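Long-range contacts in hypothetical protein lpg0944 (Legionella pneumophila subsp. pneumophila str. Philadelphia 1, PDB 4RXV), which is of unknown function but carries an N-terminal RavJ-type peptidase domain of clan CA, probably with a papain-like cysteine-peptidase fold: residues K72-Q82 with D210-L221; C102-L113 with Y137-V145. All coordinates share one frame; numbering follows the deposited sequence.

Contact 1 of 2, residues K72-Q82 with D210-L221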
loop_
_atom_site.group_PDB
_atom_site.type_symbol
_atom_site.label_atom_id
_atom_site.label_comp_id
_atom_site.label_asym_id
_atom_site.label_seq_id
_atom_site.Cartn_x
_atom_site.Cartn_y
_atom_site.Cartn_z
ATOM N N LYS A 72 9.508 -5.597 -9.771
ATOM C CA LYS A 72 8.937 -6.062 -11.023
ATOM C C LYS A 72 8.479 -7.506 -10.954
ATOM O O LYS A 72 8.127 -8.048 -11.979
ATOM C CB LYS A 72 9.900 -5.840 -12.200
ATOM C CG LYS A 72 10.241 -4.361 -12.403
ATOM C CD LYS A 72 11.120 -4.104 -13.610
ATOM C CE LYS A 72 11.548 -2.639 -13.677
ATOM N NZ LYS A 72 10.490 -1.761 -14.253
ATOM N N SER A 73 8.448 -8.095 -9.747
ATOM C CA SER A 73 8.022 -9.476 -9.557
ATOM C C SER A 73 7.150 -9.602 -8.323
ATOM O O SER A 73 7.335 -8.879 -7.339
ATOM C CB SER A 73 9.241 -10.407 -9.402
ATOM O OG SER A 73 9.831 -10.282 -8.124
ATOM N N ALA A 74 6.233 -10.557 -8.356
ATOM C CA ALA A 74 5.346 -10.785 -7.232
ATOM C C ALA A 74 6.094 -11.095 -5.942
ATOM O O ALA A 74 5.744 -10.578 -4.888
ATOM C CB ALA A 74 4.340 -11.887 -7.565
ATOM N N GLN A 75 7.137 -11.920 -6.023
ATOM C CA GLN A 75 7.861 -12.301 -4.821
ATOM C C GLN A 75 8.495 -11.074 -4.139
ATOM O O GLN A 75 8.598 -11.030 -2.905
ATOM C CB GLN A 75 8.917 -13.378 -5.110
ATOM C CG GLN A 75 9.601 -13.900 -3.860
ATOM C CD GLN A 75 8.642 -14.649 -2.933
ATOM O OE1 GLN A 75 7.693 -15.255 -3.382
ATOM N NE2 GLN A 75 8.905 -14.605 -1.635
ATOM N N GLU A 76 8.946 -10.085 -4.912
ATOM C CA GLU A 76 9.498 -8.878 -4.296
ATOM C C GLU A 76 8.470 -8.140 -3.446
ATOM O O GLU A 76 8.806 -7.622 -2.394
ATOM C CB GLU A 76 10.050 -7.938 -5.347
ATOM C CG GLU A 76 11.357 -8.391 -5.956
ATOM C CD GLU A 76 11.650 -7.554 -7.155
ATOM O OE1 GLU A 76 12.286 -6.494 -6.986
ATOM O OE2 GLU A 76 11.224 -7.938 -8.264
ATOM N N TYR A 77 7.231 -8.087 -3.910
ATOM C CA TYR A 77 6.184 -7.430 -3.129
ATOM C C TYR A 77 5.882 -8.208 -1.850
ATOM O O TYR A 77 5.707 -7.612 -0.788
ATOM C CB TYR A 77 4.930 -7.242 -3.963
ATOM C CG TYR A 77 5.112 -6.224 -5.064
ATOM C CD1 TYR A 77 5.163 -4.871 -4.772
ATOM C CD2 TYR A 77 5.255 -6.609 -6.387
ATOM C CE1 TYR A 77 5.356 -3.921 -5.753
ATOM C CE2 TYR A 77 5.449 -5.664 -7.392
ATOM C CZ TYR A 77 5.496 -4.318 -7.061
ATOM O OH TYR A 77 5.703 -3.332 -7.996
ATOM N N ILE A 78 5.838 -9.531 -1.942
ATOM C CA ILE A 78 5.620 -10.359 -0.758
ATOM C C ILE A 78 6.758 -10.147 0.255
ATOM O O ILE A 78 6.517 -9.961 1.457
ATOM C CB ILE A 78 5.436 -11.829 -1.164
ATOM C CG1 ILE A 78 4.159 -11.962 -2.025
ATOM C CG2 ILE A 78 5.407 -12.733 0.051
ATOM C CD1 ILE A 78 3.886 -13.371 -2.537
ATOM N N LYS A 79 7.993 -10.128 -0.224
ATOM C CA LYS A 79 9.128 -9.894 0.658
ATOM C C LYS A 79 9.080 -8.517 1.298
ATOM O O LYS A 79 9.466 -8.367 2.447
ATOM C CB LYS A 79 10.438 -10.089 -0.094
ATOM C CG LYS A 79 10.876 -11.540 -0.178
ATOM C CD LYS A 79 12.274 -11.662 -0.750
ATOM C CE LYS A 79 12.249 -11.435 -2.244
ATOM N NZ LYS A 79 13.574 -11.067 -2.772
ATOM N N PHE A 80 8.634 -7.523 0.544
ATOM C CA PHE A 80 8.526 -6.156 1.063
ATOM C C PHE A 80 7.610 -6.149 2.301
ATOM O O PHE A 80 7.968 -5.606 3.348
ATOM C CB PHE A 80 8.005 -5.216 -0.026
ATOM C CG PHE A 80 7.978 -3.759 0.365
ATOM C CD1 PHE A 80 6.957 -3.242 1.123
ATOM C CD2 PHE A 80 8.964 -2.892 -0.089
ATOM C CE1 PHE A 80 6.926 -1.907 1.469
ATOM C CE2 PHE A 80 8.939 -1.545 0.239
ATOM C CZ PHE A 80 7.918 -1.052 1.021
ATOM N N ALA A 81 6.448 -6.774 2.188
ATOM C CA ALA A 81 5.523 -6.850 3.313
ATOM C C ALA A 81 6.140 -7.614 4.485
ATOM O O ALA A 81 6.019 -7.202 5.648
ATOM C CB ALA A 81 4.245 -7.504 2.887
ATOM N N GLN A 82 6.796 -8.731 4.194
ATOM C CA GLN A 82 7.409 -9.524 5.232
ATOM C C GLN A 82 8.461 -8.719 6.002
ATOM O O GLN A 82 8.510 -8.746 7.237
ATOM C CB GLN A 82 8.045 -10.752 4.607
ATOM C CG GLN A 82 8.438 -11.815 5.568
ATOM C CD GLN A 82 8.511 -13.134 4.866
ATOM O OE1 GLN A 82 7.766 -14.067 5.177
ATOM N NE2 GLN A 82 9.371 -13.206 3.865
ATOM N N ASP A 210 3.569 -10.704 -15.423
ATOM C CA ASP A 210 4.685 -11.210 -14.643
ATOM C C ASP A 210 4.780 -12.729 -14.818
ATOM O O ASP A 210 3.967 -13.480 -14.272
ATOM C CB ASP A 210 4.419 -10.842 -13.176
ATOM C CG ASP A 210 5.487 -11.317 -12.222
ATOM O OD1 ASP A 210 6.462 -11.971 -12.669
ATOM O OD2 ASP A 210 5.348 -11.018 -11.003
ATOM N N GLU A 211 5.778 -13.194 -15.563
ATOM C CA GLU A 211 5.918 -14.622 -15.824
ATOM C C GLU A 211 6.232 -15.448 -14.583
ATOM O O GLU A 211 6.013 -16.652 -14.587
ATOM C CB GLU A 211 6.997 -14.855 -16.884
ATOM C CG GLU A 211 6.587 -14.345 -18.264
ATOM C CD GLU A 211 7.623 -14.568 -19.335
ATOM O OE1 GLU A 211 8.820 -14.759 -18.999
ATOM O OE2 GLU A 211 7.234 -14.544 -20.530
ATOM N N SER A 212 6.705 -14.796 -13.523
ATOM C CA SER A 212 7.037 -15.460 -12.273
ATOM C C SER A 212 5.840 -15.647 -11.367
ATOM O O SER A 212 5.967 -16.298 -10.330
ATOM C CB SER A 212 8.138 -14.690 -11.529
ATOM O OG SER A 212 7.644 -13.535 -10.859
ATOM N N LEU A 213 4.692 -15.085 -11.722
ATOM C CA LEU A 213 3.566 -15.088 -10.787
ATOM C C LEU A 213 3.128 -16.506 -10.416
ATOM O O LEU A 213 2.899 -16.836 -9.250
ATOM C CB LEU A 213 2.401 -14.322 -11.372
ATOM C CG LEU A 213 1.141 -14.316 -10.504
ATOM C CD1 LEU A 213 1.344 -13.548 -9.215
ATOM C CD2 LEU A 213 -0.022 -13.785 -11.305
ATOM N N THR A 214 2.985 -17.363 -11.411
ATOM C CA THR A 214 2.405 -18.681 -11.171
ATOM C C THR A 214 3.247 -19.538 -10.223
ATOM O O THR A 214 2.711 -20.358 -9.473
ATOM C CB THR A 214 2.224 -19.433 -12.479
ATOM O OG1 THR A 214 1.503 -18.602 -13.382
ATOM C CG2 THR A 214 1.469 -20.691 -12.209
ATOM N N SER A 215 4.563 -19.347 -10.264
ATOM C CA SER A 215 5.461 -20.086 -9.386
ATOM C C SER A 215 5.676 -19.394 -8.038
ATOM O O SER A 215 6.485 -19.848 -7.229
ATOM C CB SER A 215 6.807 -20.333 -10.065
ATOM O OG SER A 215 7.444 -19.124 -10.400
ATOM N N THR A 216 4.961 -18.306 -7.793
ATOM C CA THR A 216 5.071 -17.590 -6.533
ATOM C C THR A 216 4.053 -18.187 -5.566
ATOM O O THR A 216 2.852 -18.100 -5.767
ATOM C CB THR A 216 4.827 -16.083 -6.736
ATOM O OG1 THR A 216 5.779 -15.568 -7.674
ATOM C CG2 THR A 216 4.982 -15.328 -5.425
ATOM N N ARG A 217 4.567 -18.771 -4.500
ATOM C CA ARG A 217 3.774 -19.386 -3.454
ATOM C C ARG A 217 2.820 -18.401 -2.790
ATOM O O ARG A 217 3.149 -17.233 -2.601
ATOM C CB ARG A 217 4.748 -19.892 -2.384
ATOM C CG ARG A 217 4.290 -21.080 -1.577
ATOM C CD ARG A 217 5.490 -21.788 -0.916
ATOM N NE ARG A 217 5.246 -23.210 -0.667
ATOM C CZ ARG A 217 5.554 -24.199 -1.508
ATOM N NH1 ARG A 217 6.097 -23.945 -2.694
ATOM N NH2 ARG A 217 5.270 -25.454 -1.184
ATOM N N THR A 218 1.639 -18.872 -2.423
ATOM C CA THR A 218 0.733 -18.100 -1.594
ATOM C C THR A 218 0.835 -18.541 -0.129
ATOM O O THR A 218 1.399 -19.593 0.177
ATOM C CB THR A 218 -0.716 -18.230 -2.083
ATOM O OG1 THR A 218 -1.126 -19.609 -2.071
ATOM C CG2 THR A 218 -0.864 -17.656 -3.483
ATOM N N GLY A 219 0.284 -17.756 0.789
ATOM C CA GLY A 219 0.326 -18.118 2.201
ATOM C C GLY A 219 1.700 -17.967 2.841
ATOM O O GLY A 219 1.973 -18.553 3.891
ATOM N N GLN A 220 2.577 -17.195 2.205
ATOM C CA GLN A 220 3.885 -16.917 2.775
ATOM C C GLN A 220 3.828 -15.974 3.964
ATOM O O GLN A 220 4.722 -15.999 4.820
ATOM C CB GLN A 220 4.808 -16.317 1.733
ATOM C CG GLN A 220 5.022 -17.204 0.561
ATOM C CD GLN A 220 6.050 -16.639 -0.373
ATOM O OE1 GLN A 220 7.179 -16.363 0.022
ATOM N NE2 GLN A 220 5.660 -16.422 -1.606
ATOM N N LEU A 221 2.813 -15.114 4.013
ATOM C CA LEU A 221 2.771 -14.065 5.026
ATOM C C LEU A 221 1.888 -14.453 6.208
ATOM O O LEU A 221 0.861 -15.125 6.075
ATOM C CB LEU A 221 2.224 -12.763 4.449
ATOM C CG LEU A 221 2.967 -12.185 3.252
ATOM C CD1 LEU A 221 2.269 -10.981 2.688
ATOM C CD2 LEU A 221 4.412 -11.840 3.615
HETATM O O HOH W 1 7.697 -13.692 -8.207
HETATM O O HOH W 2 7.131 -17.132 4.574
#
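The side-chain amides of Q75 and Q220 lie almost in one plane, 19° apart, and meet edge to edge in a closed two-bond pair. Q220 NE2 gives a nearly straight bond to Q75 OE1 at 2.9 Å, and Q75 NE2 answers to Q220 OE1 at 3.0 Å. Each acceptor is met in its carbonyl plane, on a lone pair. The paired bonds fix the rotation of both amides, and R217 O grips Q220 NE2 again. I78 lies over one face of the Q220 amide, its CG2 4.0 Å from CD and its CD1 near NE2, while the CG2 methyl of T216 touches Q75 OE1 and meets I78 CD1 tip to tip. Q75 reaches the pair by a bend at chi2 (65°), which turns its amide off the helix toward the loop.

The other flat group, the carboxylate of D210, sits at the start of the helix. Its OD2 takes A74 N at 2.8 Å, nearly along the C-O axis, and its OD1 takes both N and OG of S212, the first of these closing an Asx turn. S73 is the N-cap, its OG accepting a weak bond from E76 N. The helix start would probably favour a charged D210. Water 1 accepts from Q75 N and donates to S212 OG and T216 OG1. At the far end L221 CD2 rests 3.8 Å from I78 CG2, with CD1 against A81 CB.

Thus the tail after strand 202-206 runs along helix 74-84 from its N-terminus onward. Y205 of that strand also bonds D210 OD2, D115 takes the backbone N of Q220 and L221, R120 of helix 117-122 holds T216 O, and A74 and L213 both pack on L114 of helix 105-114.

Contact 2 of 2, residues C102-L113 with Y137-V145; sequences CSNFAYHSAGVL and YLHNITLLV
C102 brings its sulfur obliquely to the imidazole of H139, SG lying 4.0 Å from the ring centroid. The same ring uses its edge for a second hold on this residue: ND1 donates to C102 O at 2.9 Å, almost straight and with the oxygen close to the ring plane. With CG anti to the backbone N (chi1 -180°), the H139 ring lies on the carbonyl side of its residue, with ND1 directed at C102 O. C102 O also takes a weak bond from N140 N, giving this carbonyl two donors from the strand.

A cysteine at the head of a helix facing a histidine on a sheet strand is the layout of clan CA peptidases. Here H139 NE2 is bonded in turn to D171 OD2, consistent with a Cys-His-Asp catalytic triad, and W173 packs against C102. The strand carries a classic beta bulge at L138 and H139, opposite S130.

One residue on, N140 sends ND2 to S103 O at 2.8 Å, from well above the carbonyl plane. Its amide lies at only 14° to the Y107 ring plane; Y107 OH comes close but is not bonded to it, giving its hydrogen bond with L69 O instead. Water 3 accepts from A106 N in this corner.

Further along, strand and helix run nearly parallel, their axes 15° apart and 7.0 Å at closest approach. T142 OG1 donates to A106 O at 2.9 Å, again from above the carbonyl plane, and that oxygen still receives A110 N within the helix. The CB methyl of A106 rests against N140 O. Beyond, L113 CD1 touches both T142 CG2 and L144 CD2, and I9 of helix 6-14 packs against the two leucines.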
loop_
_atom_site.group_PDB
_atom_site.type_symbol
_atom_site.label_atom_id
_atom_site.label_comp_id
_atom_site.label_asym_id
_atom_site.label_seq_id
_atom_site.Cartn_x
_atom_site.Cartn_y
_atom_site.Cartn_z
ATOM N N CYS A 102 5.104 7.859 1.218
ATOM C CA CYS A 102 4.134 8.017 0.136
ATOM C C CYS A 102 4.427 7.176 -1.097
ATOM O O CYS A 102 3.508 6.759 -1.803
ATOM C CB CYS A 102 4.084 9.503 -0.253
ATOM S SG CYS A 102 2.731 10.036 -1.285
ATOM N N SER A 103 5.705 6.972 -1.379
ATOM C CA SER A 103 6.100 6.201 -2.546
ATOM C C SER A 103 5.929 4.698 -2.367
ATOM O O SER A 103 5.212 4.076 -3.127
ATOM C CB SER A 103 7.540 6.539 -2.928
ATOM O OG SER A 103 7.584 7.839 -3.464
ATOM N N ASN A 104 6.578 4.111 -1.375
ATOM C CA ASN A 104 6.725 2.649 -1.331
ATOM C C ASN A 104 5.673 1.949 -0.510
ATOM O O ASN A 104 5.600 0.730 -0.592
ATOM C CB ASN A 104 8.109 2.230 -0.807
ATOM C CG ASN A 104 9.246 2.604 -1.740
ATOM O OD1 ASN A 104 9.024 3.112 -2.853
ATOM N ND2 ASN A 104 10.473 2.316 -1.312
ATOM N N PHE A 105 4.858 2.650 0.281
ATOM C CA PHE A 105 3.963 1.946 1.186
ATOM C C PHE A 105 3.045 0.965 0.434
ATOM O O PHE A 105 2.789 -0.141 0.913
ATOM C CB PHE A 105 3.150 2.979 1.961
ATOM C CG PHE A 105 2.681 2.553 3.362
ATOM C CD1 PHE A 105 2.630 1.245 3.783
ATOM C CD2 PHE A 105 2.283 3.534 4.243
ATOM C CE1 PHE A 105 2.181 0.929 5.066
ATOM C CE2 PHE A 105 1.806 3.232 5.505
ATOM C CZ PHE A 105 1.750 1.930 5.913
ATOM N N ALA A 106 2.547 1.365 -0.732
ATOM C CA ALA A 106 1.641 0.543 -1.514
ATOM C C ALA A 106 2.222 -0.843 -1.803
ATOM O O ALA A 106 1.461 -1.786 -1.994
ATOM C CB ALA A 106 1.265 1.236 -2.794
ATOM N N TYR A 107 3.542 -0.980 -1.841
ATOM C CA TYR A 107 4.179 -2.242 -2.141
ATOM C C TYR A 107 3.830 -3.275 -1.067
ATOM O O TYR A 107 3.756 -4.458 -1.370
ATOM C CB TYR A 107 5.681 -2.069 -2.224
ATOM C CG TYR A 107 6.199 -1.091 -3.268
ATOM C CD1 TYR A 107 5.400 -0.519 -4.242
ATOM C CD2 TYR A 107 7.530 -0.709 -3.229
ATOM C CE1 TYR A 107 5.913 0.379 -5.159
ATOM C CE2 TYR A 107 8.044 0.182 -4.143
ATOM C CZ TYR A 107 7.222 0.729 -5.090
ATOM O OH TYR A 107 7.715 1.619 -6.019
ATOM N N HIS A 108 3.650 -2.825 0.176
ATOM C CA HIS A 108 3.287 -3.732 1.262
ATOM C C HIS A 108 1.966 -4.409 0.936
ATOM O O HIS A 108 1.836 -5.626 1.011
ATOM C CB HIS A 108 3.188 -2.929 2.548
ATOM C CG HIS A 108 3.014 -3.745 3.782
ATOM N ND1 HIS A 108 1.880 -4.483 4.048
ATOM C CD2 HIS A 108 3.843 -3.895 4.838
ATOM C CE1 HIS A 108 2.044 -5.073 5.215
ATOM N NE2 HIS A 108 3.220 -4.727 5.716
ATOM N N SER A 109 0.964 -3.613 0.604
ATOM C CA SER A 109 -0.359 -4.162 0.267
ATOM C C SER A 109 -0.332 -5.004 -0.992
ATOM O O SER A 109 -1.050 -6.012 -1.049
ATOM C CB SER A 109 -1.400 -3.059 0.120
ATOM O OG SER A 109 -1.586 -2.351 1.318
ATOM N N ALA A 110 0.467 -4.645 -1.990
ATOM C CA ALA A 110 0.616 -5.508 -3.153
ATOM C C ALA A 110 1.081 -6.898 -2.720
ATOM O O ALA A 110 0.556 -7.904 -3.209
ATOM C CB ALA A 110 1.560 -4.901 -4.165
ATOM N N GLY A 111 2.034 -6.972 -1.787
ATOM C CA GLY A 111 2.481 -8.259 -1.275
ATOM C C GLY A 111 1.398 -9.022 -0.553
ATOM O O GLY A 111 1.217 -10.218 -0.793
ATOM N N VAL A 112 0.665 -8.347 0.324
ATOM C CA VAL A 112 -0.440 -8.980 1.039
ATOM C C VAL A 112 -1.435 -9.604 0.061
ATOM O O VAL A 112 -1.904 -10.720 0.262
ATOM C CB VAL A 112 -1.126 -7.962 1.971
ATOM C CG1 VAL A 112 -2.430 -8.488 2.514
ATOM C CG2 VAL A 112 -0.178 -7.543 3.109
ATOM N N LEU A 113 -1.777 -8.859 -0.976
ATOM C CA LEU A 113 -2.778 -9.302 -1.933
ATOM C C LEU A 113 -2.262 -10.409 -2.837
ATOM O O LEU A 113 -2.983 -11.359 -3.119
ATOM C CB LEU A 113 -3.246 -8.114 -2.750
ATOM C CG LEU A 113 -3.916 -7.043 -1.903
ATOM C CD1 LEU A 113 -4.037 -5.745 -2.701
ATOM C CD2 LEU A 113 -5.215 -7.481 -1.307
ATOM N N TYR A 137 5.510 11.342 -10.261
ATOM C CA TYR A 137 4.354 10.721 -9.634
ATOM C C TYR A 137 4.705 10.497 -8.162
ATOM O O TYR A 137 5.526 9.650 -7.827
ATOM C CB TYR A 137 4.024 9.407 -10.340
ATOM C CG TYR A 137 3.579 9.562 -11.762
ATOM C CD1 TYR A 137 2.249 9.775 -12.100
ATOM C CD2 TYR A 137 4.500 9.468 -12.790
ATOM C CE1 TYR A 137 1.852 9.891 -13.438
ATOM C CE2 TYR A 137 4.122 9.585 -14.119
ATOM C CZ TYR A 137 2.799 9.795 -14.438
ATOM O OH TYR A 137 2.408 9.910 -15.760
ATOM N N LEU A 138 4.132 11.303 -7.282
ATOM C CA LEU A 138 4.570 11.334 -5.889
ATOM C C LEU A 138 4.145 10.125 -5.066
ATOM O O LEU A 138 4.721 9.867 -4.019
ATOM C CB LEU A 138 4.015 12.570 -5.177
ATOM C CG LEU A 138 4.403 13.910 -5.761
ATOM C CD1 LEU A 138 3.819 15.034 -4.927
ATOM C CD2 LEU A 138 5.912 14.050 -5.836
ATOM N N HIS A 139 3.113 9.412 -5.501
ATOM C CA HIS A 139 2.413 8.465 -4.632
ATOM C C HIS A 139 2.070 7.189 -5.380
ATOM O O HIS A 139 1.295 7.220 -6.324
ATOM C CB HIS A 139 1.134 9.139 -4.192
ATOM C CG HIS A 139 0.281 8.318 -3.286
ATOM N ND1 HIS A 139 0.795 7.511 -2.296
ATOM C CD2 HIS A 139 -1.062 8.208 -3.204
ATOM C CE1 HIS A 139 -0.200 6.922 -1.651
ATOM N NE2 HIS A 139 -1.333 7.342 -2.173
ATOM N N ASN A 140 2.603 6.063 -4.939
ATOM C CA ASN A 140 2.231 4.796 -5.558
ATOM C C ASN A 140 0.994 4.226 -4.882
ATOM O O ASN A 140 0.767 4.429 -3.681
ATOM C CB ASN A 140 3.389 3.824 -5.571
ATOM C CG ASN A 140 4.558 4.362 -6.387
ATOM O OD1 ASN A 140 4.361 4.973 -7.429
ATOM N ND2 ASN A 140 5.755 4.161 -5.910
ATOM N N ILE A 141 0.187 3.549 -5.674
ATOM C CA ILE A 141 -1.080 2.967 -5.249
ATOM C C ILE A 141 -1.173 1.565 -5.812
ATOM O O ILE A 141 -0.726 1.308 -6.927
ATOM C CB ILE A 141 -2.281 3.829 -5.781
ATOM C CG1 ILE A 141 -2.227 5.227 -5.145
ATOM C CG2 ILE A 141 -3.597 3.147 -5.523
ATOM C CD1 ILE A 141 -3.249 6.196 -5.743
ATOM N N THR A 142 -1.776 0.651 -5.067
ATOM C CA THR A 142 -2.024 -0.714 -5.522
ATOM C C THR A 142 -3.442 -0.828 -6.024
ATOM O O THR A 142 -4.368 -0.265 -5.425
ATOM C CB THR A 142 -1.643 -1.696 -4.426
ATOM O OG1 THR A 142 -0.222 -1.632 -4.304
ATOM C CG2 THR A 142 -2.054 -3.129 -4.715
ATOM N N LEU A 143 -3.620 -1.565 -7.119
ATOM C CA LEU A 143 -4.934 -1.834 -7.691
ATOM C C LEU A 143 -5.214 -3.325 -7.735
ATOM O O LEU A 143 -4.327 -4.136 -7.991
ATOM C CB LEU A 143 -5.072 -1.317 -9.124
ATOM C CG LEU A 143 -4.756 0.154 -9.363
ATOM C CD1 LEU A 143 -4.862 0.446 -10.873
ATOM C CD2 LEU A 143 -5.658 1.049 -8.559
ATOM N N LEU A 144 -6.478 -3.647 -7.515
ATOM C CA LEU A 144 -7.055 -4.945 -7.857
ATOM C C LEU A 144 -7.932 -4.762 -9.078
ATOM O O LEU A 144 -8.885 -3.994 -9.034
ATOM C CB LEU A 144 -7.888 -5.480 -6.693
ATOM C CG LEU A 144 -7.078 -5.852 -5.450
ATOM C CD1 LEU A 144 -7.959 -5.856 -4.207
ATOM C CD2 LEU A 144 -6.424 -7.191 -5.618
ATOM N N VAL A 145 -7.577 -5.404 -10.189
ATOM C CA VAL A 145 -8.369 -5.278 -11.409
ATOM C C VAL A 145 -9.003 -6.621 -11.727
ATOM O O VAL A 145 -8.393 -7.654 -11.541
ATOM C CB VAL A 145 -7.539 -4.748 -12.609
ATOM C CG1 VAL A 145 -7.054 -3.316 -12.321
ATOM C CG2 VAL A 145 -6.379 -5.660 -12.947
HETATM O O HOH W 3 2.251 4.214 -1.436
HETATM O O HOH W 4 7.423 9.035 -5.928
#

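How the contacts relate
Contact 2 lies near the middle of the chain, contact 1 towards the surface, with their centres about 14 Å apart; along the sequence 102-113 and 137-145 fall inside the loop that contact 1 closes. The two meet mainly helix on helix. Helix 74-84 lies against helix 105-114: Y77 CB reaches within 3.6 Å of G111 N and A81 CB within 3.6 Å of H108 O, and F80 CZ lies 3.3 Å from N104 O, near the start of that helix. The central helix is therefore packed between strand 136-146 and helix 74-84, which the C-terminal tail covers in turn. The probable C102-H139-D171 site belongs to contact 2; F80 CZ is 12.5 Å from C102 SG.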